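Long-range contacts in phage-related protein (Bordetella bronchiseptica RB50, PDB 3BJQ), which probably serves as a phage-type major capsid protein, a subunit that assembles with copies of itself into a shell: residues Q9-D14 and L274-Y279; A86-V91 and S286-V291. One frame throughout, in Å; residues are numbered along the deposited sequence.

Contact 1: residues Q9-D14 and L274-Y279; sequences QARVVD and LVEVPY
Over one face of the Arg-11 guanidinium sits the carboxylate of Glu-276, its OE1 3.6 Å above the plane and over the centre of the group. The two planes are 49° apart, so this is neither a stack nor an end-on bidentate pairing. NH1 is 3.7 Å from that OE1, a long salt bridge in which no N-H points at the oxygen, and the attraction is therefore one of charge alone. A chain bent at chi2 and chi3 (-50° and -51°) folds Arg-11 back over the acid, so that its aliphatic part joins in: CG lies 3.5 Å from Glu-276 OE2, and CB packs against Glu-276 CG and CD.

The backbones meet in a single beta bridge, Val-13 with Glu-276, at the point where the N-terminal arm passes the edge of strand 274-281. Two nearly straight hydrogen bonds hold it, Val-277 N to Val-12 O at 2.9 Å and Asp-14 N to Val-275 O at 2.8 Å. Beside them Val-12 CG1 touches Val-277 CG1 at 3.6 Å; on the second subunit, another Val-12 packs against Val-277. Asp-14 takes the N-cap position of helix 15-22, its OD1 accepting a hydrogen bond from Leu-17 N, while Val-13 CG2 reaches Leu-274 CD2 at 4.1 Å, the two side chains crossing at about a right angle.

Contact 2: residues A86-V91 and S286-V291; sequences ALEAKV and SWIYGV
Glu-88 passes obliquely over the CG2 methyl of Ile-288, which every atom from CB to the carboxylate approaches. CB and CG are each 3.5 Å from that methyl, CD is 3.4 Å away, and OE1 and OE2 remain within 3.8 Å. The extended chain (chi2 178°) then carries the acid to partners beyond the strand pair: OE2 hydrogen-bonds to Tyr-279 OH, and OE1 forms a salt bridge with Arg-70 of the third subunit.

Beneath this side chain runs an antiparallel ladder. Six backbone hydrogen bonds, 2.8 to 3.0 Å between N and O, join the pairs Leu-87 with Val-291, Ala-89 with Tyr-289 and Val-91 with Trp-287. Glu-88 and Lys-90 share their face of the sheet with Ile-288. The other face is largely apolar: Ala-89 CB meets Val-291 CG2 at 4.0 Å, and Val-91 CG2 comes to the edge of the Tyr-289 ring, 3.9 Å from CE1. Helix 105-131 packs against this side through Ser-111 and Val-115.

Lys-90 CG sits tightly against Ser-286 CB at 3.5 Å, before the chain bends away and NZ makes a salt bridge to Asp-72 of the third subunit. The chemistry is thus divided: one face of the ladder packs on a helix of its own chain, while the other presents an acid and a base whose charges are probably balanced largely across a subunit interface, with Tyr-279 of the same chain also holding the acid.

Overall arrangement
The centres of contacts 1 and 2 lie about 10 Å apart, on the same side of the chain's centre. Strands 274-281 and 286-299, one from each contact, are neighbours in one mixed sheet; 9-14 is a loop bridged to the first of them. Along the chain the segments alternate, 9-14, 86-91, 274-279, 286-291, so the two closures cross. Strand 286-299 is the common element, with 87-92 and 274-281 both paired antiparallel to it. Direct links join the contacts: Tyr-279 O lies 2.8 Å from Ile-288 N, and Pro-278 CG lies 3.5 Å from Tyr-289 CE2. N-terminal and late parts of the sequence are thereby tied together where other subunits of the ten-chain assembly also pack, consistent with a role in capsid-like association.

Contact 1: residues Q9-D14 and L274-Y279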
loop_
_atom_site.group_PDB
_atom_site.type_symbol
_atom_site.label_atom_id
_atom_site.label_comp_id
_atom_site.label_asym_id
_atom_site.label_seq_id
_atom_site.Cartn_x
_atom_site.Cartn_y
_atom_site.Cartn_z
ATOM N N GLN E 9 0.962 -9.703 -36.881
ATOM C CA GLN E 9 0.882 -10.596 -35.675
ATOM C C GLN E 9 1.885 -10.193 -34.607
ATOM O O GLN E 9 3.094 -10.144 -34.863
ATOM C CB GLN E 9 1.097 -12.071 -36.044
ATOM C CG GLN E 9 0.022 -12.636 -36.943
ATOM C CD GLN E 9 -1.356 -12.584 -36.313
ATOM O OE1 GLN E 9 -1.585 -13.150 -35.242
ATOM N NE2 GLN E 9 -2.283 -11.909 -36.977
ATOM N N ALA E 10 1.374 -9.924 -33.405
ATOM C CA ALA E 10 2.207 -9.488 -32.287
ATOM C C ALA E 10 3.087 -10.633 -31.797
ATOM O O ALA E 10 2.911 -11.796 -32.190
ATOM C CB ALA E 10 1.345 -8.939 -31.129
ATOM N N ARG E 11 4.063 -10.277 -30.968
ATOM C CA ARG E 11 4.921 -11.261 -30.331
ATOM C C ARG E 11 4.541 -11.225 -28.851
ATOM O O ARG E 11 3.772 -10.336 -28.427
ATOM C CB ARG E 11 6.408 -10.923 -30.545
ATOM C CG ARG E 11 6.788 -10.452 -31.973
ATOM C CD ARG E 11 6.272 -11.379 -33.088
ATOM N NE ARG E 11 6.610 -12.785 -32.861
ATOM C CZ ARG E 11 7.675 -13.414 -33.358
ATOM N NH1 ARG E 11 8.556 -12.788 -34.138
ATOM N NH2 ARG E 11 7.864 -14.694 -33.068
ATOM N N VAL E 12 5.032 -12.184 -28.069
ATOM C CA VAL E 12 4.782 -12.140 -26.636
ATOM C C VAL E 12 5.921 -11.325 -26.030
ATOM O O VAL E 12 7.068 -11.763 -25.979
ATOM C CB VAL E 12 4.649 -13.513 -25.992
ATOM C CG1 VAL E 12 4.444 -13.365 -24.501
ATOM C CG2 VAL E 12 3.489 -14.257 -26.612
ATOM N N VAL E 13 5.579 -10.121 -25.597
ATOM C CA VAL E 13 6.554 -9.181 -25.093
ATOM C C VAL E 13 6.853 -9.466 -23.624
ATOM O O VAL E 13 5.964 -9.884 -22.860
ATOM C CB VAL E 13 6.083 -7.731 -25.360
ATOM C CG1 VAL E 13 6.908 -6.706 -24.601
ATOM C CG2 VAL E 13 6.160 -7.455 -26.865
ATOM N N ASP E 14 8.135 -9.315 -23.274
ATOM C CA ASP E 14 8.619 -9.363 -21.914
ATOM C C ASP E 14 8.648 -7.910 -21.428
ATOM O O ASP E 14 9.488 -7.132 -21.853
ATOM C CB ASP E 14 10.014 -9.953 -21.906
ATOM C CG ASP E 14 10.580 -10.120 -20.518
ATOM O OD1 ASP E 14 10.446 -9.204 -19.682
ATOM O OD2 ASP E 14 11.188 -11.178 -20.281
ATOM N N LEU E 274 11.158 -3.191 -28.167
ATOM C CA LEU E 274 10.451 -4.305 -27.530
ATOM C C LEU E 274 11.390 -5.501 -27.418
ATOM O O LEU E 274 12.166 -5.735 -28.309
ATOM C CB LEU E 274 9.253 -4.765 -28.374
ATOM C CG LEU E 274 8.088 -3.841 -28.736
ATOM C CD1 LEU E 274 7.280 -4.467 -29.891
ATOM C CD2 LEU E 274 7.185 -3.515 -27.524
ATOM N N VAL E 275 11.307 -6.232 -26.312
ATOM C CA VAL E 275 12.023 -7.492 -26.130
ATOM C C VAL E 275 10.961 -8.574 -25.945
ATOM O O VAL E 275 10.019 -8.404 -25.152
ATOM C CB VAL E 275 12.911 -7.474 -24.897
ATOM C CG1 VAL E 275 13.666 -8.771 -24.787
ATOM C CG2 VAL E 275 13.885 -6.276 -24.966
ATOM N N GLU E 276 11.124 -9.664 -26.689
ATOM C CA GLU E 276 10.228 -10.815 -26.642
ATOM C C GLU E 276 10.651 -11.841 -25.589
ATOM O O GLU E 276 11.840 -11.936 -25.216
ATOM C CB GLU E 276 10.209 -11.515 -28.004
ATOM C CG GLU E 276 9.725 -10.624 -29.141
ATOM C CD GLU E 276 9.961 -11.228 -30.537
ATOM O OE1 GLU E 276 9.846 -12.478 -30.685
ATOM O OE2 GLU E 276 10.268 -10.436 -31.476
ATOM N N VAL E 277 9.674 -12.604 -25.102
ATOM C CA VAL E 277 9.950 -13.687 -24.165
ATOM C C VAL E 277 10.967 -14.624 -24.827
ATOM O O VAL E 277 10.929 -14.806 -26.053
ATOM C CB VAL E 277 8.666 -14.461 -23.793
ATOM C CG1 VAL E 277 7.725 -13.588 -23.004
ATOM C CG2 VAL E 277 7.974 -15.018 -25.043
ATOM N N PRO E 278 11.934 -15.146 -24.054
ATOM C CA PRO E 278 12.954 -15.983 -24.687
ATOM C C PRO E 278 12.468 -17.348 -25.095
ATOM O O PRO E 278 11.486 -17.839 -24.549
ATOM C CB PRO E 278 14.005 -16.155 -23.592
ATOM C CG PRO E 278 13.270 -15.948 -22.309
ATOM C CD PRO E 278 12.179 -14.960 -22.613
ATOM N N TYR E 279 13.188 -17.962 -26.028
ATOM C CA TYR E 279 13.007 -19.360 -26.362
ATOM C C TYR E 279 14.369 -20.035 -26.272
ATOM O O TYR E 279 15.400 -19.381 -26.347
ATOM C CB TYR E 279 12.362 -19.546 -27.755
ATOM C CG TYR E 279 13.201 -19.133 -28.948
ATOM C CD1 TYR E 279 14.104 -20.016 -29.542
ATOM C CD2 TYR E 279 13.052 -17.878 -29.512
ATOM C CE1 TYR E 279 14.869 -19.635 -30.652
ATOM C CE2 TYR E 279 13.803 -17.478 -30.604
ATOM C CZ TYR E 279 14.710 -18.348 -31.176
ATOM O OH TYR E 279 15.448 -17.913 -32.267
#

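Contact 2: residues A86-V91 and S286-V291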
loop_
_atom_site.group_PDB
_atom_site.type_symbol
_atom_site.label_atom_id
_atom_site.label_comp_id
_atom_site.label_asym_id
_atom_site.label_seq_id
_atom_site.Cartn_x
_atom_site.Cartn_y
_atom_site.Cartn_z
ATOM N N ALA E 86 14.808 -6.706 -36.768
ATOM C CA ALA E 86 14.890 -7.329 -35.458
ATOM C C ALA E 86 16.120 -8.234 -35.380
ATOM O O ALA E 86 16.441 -8.956 -36.323
ATOM C CB ALA E 86 13.609 -8.122 -35.155
ATOM N N LEU E 87 16.812 -8.155 -34.251
ATOM C CA LEU E 87 17.984 -8.975 -33.989
ATOM C C LEU E 87 17.578 -9.951 -32.890
ATOM O O LEU E 87 16.420 -9.956 -32.466
ATOM C CB LEU E 87 19.150 -8.077 -33.555
ATOM C CG LEU E 87 19.683 -7.074 -34.584
ATOM C CD1 LEU E 87 20.712 -6.120 -33.985
ATOM C CD2 LEU E 87 20.295 -7.811 -35.766
ATOM N N GLU E 88 18.508 -10.796 -32.469
ATOM C CA GLU E 88 18.247 -11.796 -31.443
ATOM C C GLU E 88 19.358 -11.771 -30.397
ATOM O O GLU E 88 20.502 -12.173 -30.674
ATOM C CB GLU E 88 18.126 -13.204 -32.059
ATOM C CG GLU E 88 16.716 -13.551 -32.588
ATOM C CD GLU E 88 16.636 -14.912 -33.231
ATOM O OE1 GLU E 88 17.699 -15.481 -33.546
ATOM O OE2 GLU E 88 15.512 -15.419 -33.421
ATOM N N ALA E 89 19.005 -11.296 -29.203
ATOM C CA ALA E 89 19.879 -11.350 -28.044
ATOM C C ALA E 89 20.031 -12.819 -27.624
ATOM O O ALA E 89 19.092 -13.594 -27.747
ATOM C CB ALA E 89 19.271 -10.546 -26.932
ATOM N N LYS E 90 21.182 -13.175 -27.072
ATOM C CA LYS E 90 21.523 -14.565 -26.788
ATOM C C LYS E 90 22.165 -14.677 -25.422
ATOM O O LYS E 90 23.080 -13.929 -25.107
ATOM C CB LYS E 90 22.507 -15.046 -27.868
ATOM C CG LYS E 90 23.061 -16.416 -27.735
ATOM C CD LYS E 90 23.781 -16.857 -29.031
ATOM C CE LYS E 90 24.941 -15.927 -29.404
ATOM N NZ LYS E 90 25.937 -15.807 -28.285
ATOM N N VAL E 91 21.654 -15.601 -24.614
ATOM C CA VAL E 91 22.279 -15.931 -23.349
ATOM C C VAL E 91 22.775 -17.354 -23.448
ATOM O O VAL E 91 21.970 -18.286 -23.407
ATOM C CB VAL E 91 21.312 -15.773 -22.139
ATOM C CG1 VAL E 91 21.970 -16.311 -20.893
ATOM C CG2 VAL E 91 20.953 -14.338 -21.935
ATOM N N SER E 286 21.576 -21.898 -26.309
ATOM C CA SER E 286 21.374 -20.563 -25.831
ATOM C C SER E 286 19.886 -20.242 -25.710
ATOM O O SER E 286 19.062 -20.810 -26.429
ATOM C CB SER E 286 21.981 -19.564 -26.826
ATOM O OG SER E 286 23.392 -19.604 -26.839
ATOM N N TRP E 287 19.551 -19.350 -24.784
ATOM C CA TRP E 287 18.224 -18.754 -24.718
ATOM C C TRP E 287 18.261 -17.505 -25.584
ATOM O O TRP E 287 19.189 -16.730 -25.477
ATOM C CB TRP E 287 17.828 -18.375 -23.291
ATOM C CG TRP E 287 17.522 -19.545 -22.468
ATOM C CD1 TRP E 287 18.400 -20.253 -21.709
ATOM C CD2 TRP E 287 16.247 -20.177 -22.307
ATOM N NE1 TRP E 287 17.751 -21.283 -21.073
ATOM C CE2 TRP E 287 16.426 -21.254 -21.414
ATOM C CE3 TRP E 287 14.964 -19.918 -22.802
ATOM C CZ2 TRP E 287 15.386 -22.096 -21.041
ATOM C CZ3 TRP E 287 13.919 -20.740 -22.406
ATOM C CH2 TRP E 287 14.141 -21.833 -21.547
ATOM N N ILE E 288 17.229 -17.320 -26.412
ATOM C CA ILE E 288 17.191 -16.274 -27.427
ATOM C C ILE E 288 16.039 -15.292 -27.194
ATOM O O ILE E 288 14.874 -15.694 -27.137
ATOM C CB ILE E 288 17.005 -16.891 -28.851
ATOM C CG1 ILE E 288 18.094 -17.909 -29.143
ATOM C CG2 ILE E 288 17.019 -15.832 -29.949
ATOM C CD1 ILE E 288 19.456 -17.340 -29.175
ATOM N N TYR E 289 16.368 -14.009 -27.078
ATOM C CA TYR E 289 15.354 -12.943 -26.953
ATOM C C TYR E 289 15.316 -12.122 -28.225
ATOM O O TYR E 289 16.305 -11.475 -28.582
ATOM C CB TYR E 289 15.655 -11.988 -25.818
ATOM C CG TYR E 289 15.849 -12.602 -24.473
ATOM C CD1 TYR E 289 17.036 -13.249 -24.160
ATOM C CD2 TYR E 289 14.892 -12.453 -23.469
ATOM C CE1 TYR E 289 17.250 -13.788 -22.922
ATOM C CE2 TYR E 289 15.111 -12.968 -22.211
ATOM C CZ TYR E 289 16.302 -13.639 -21.945
ATOM O OH TYR E 289 16.542 -14.182 -20.708
ATOM N N GLY E 290 14.168 -12.116 -28.885
ATOM C CA GLY E 290 13.972 -11.300 -30.052
ATOM C C GLY E 290 13.884 -9.864 -29.579
ATOM O O GLY E 290 13.166 -9.569 -28.629
ATOM N N VAL E 291 14.636 -8.990 -30.229
ATOM C CA VAL E 291 14.669 -7.559 -29.885
ATOM C C VAL E 291 14.335 -6.748 -31.157
ATOM O O VAL E 291 14.943 -6.928 -32.215
ATOM C CB VAL E 291 16.037 -7.138 -29.366
ATOM C CG1 VAL E 291 16.009 -5.650 -28.958
ATOM C CG2 VAL E 291 16.440 -8.029 -28.205
#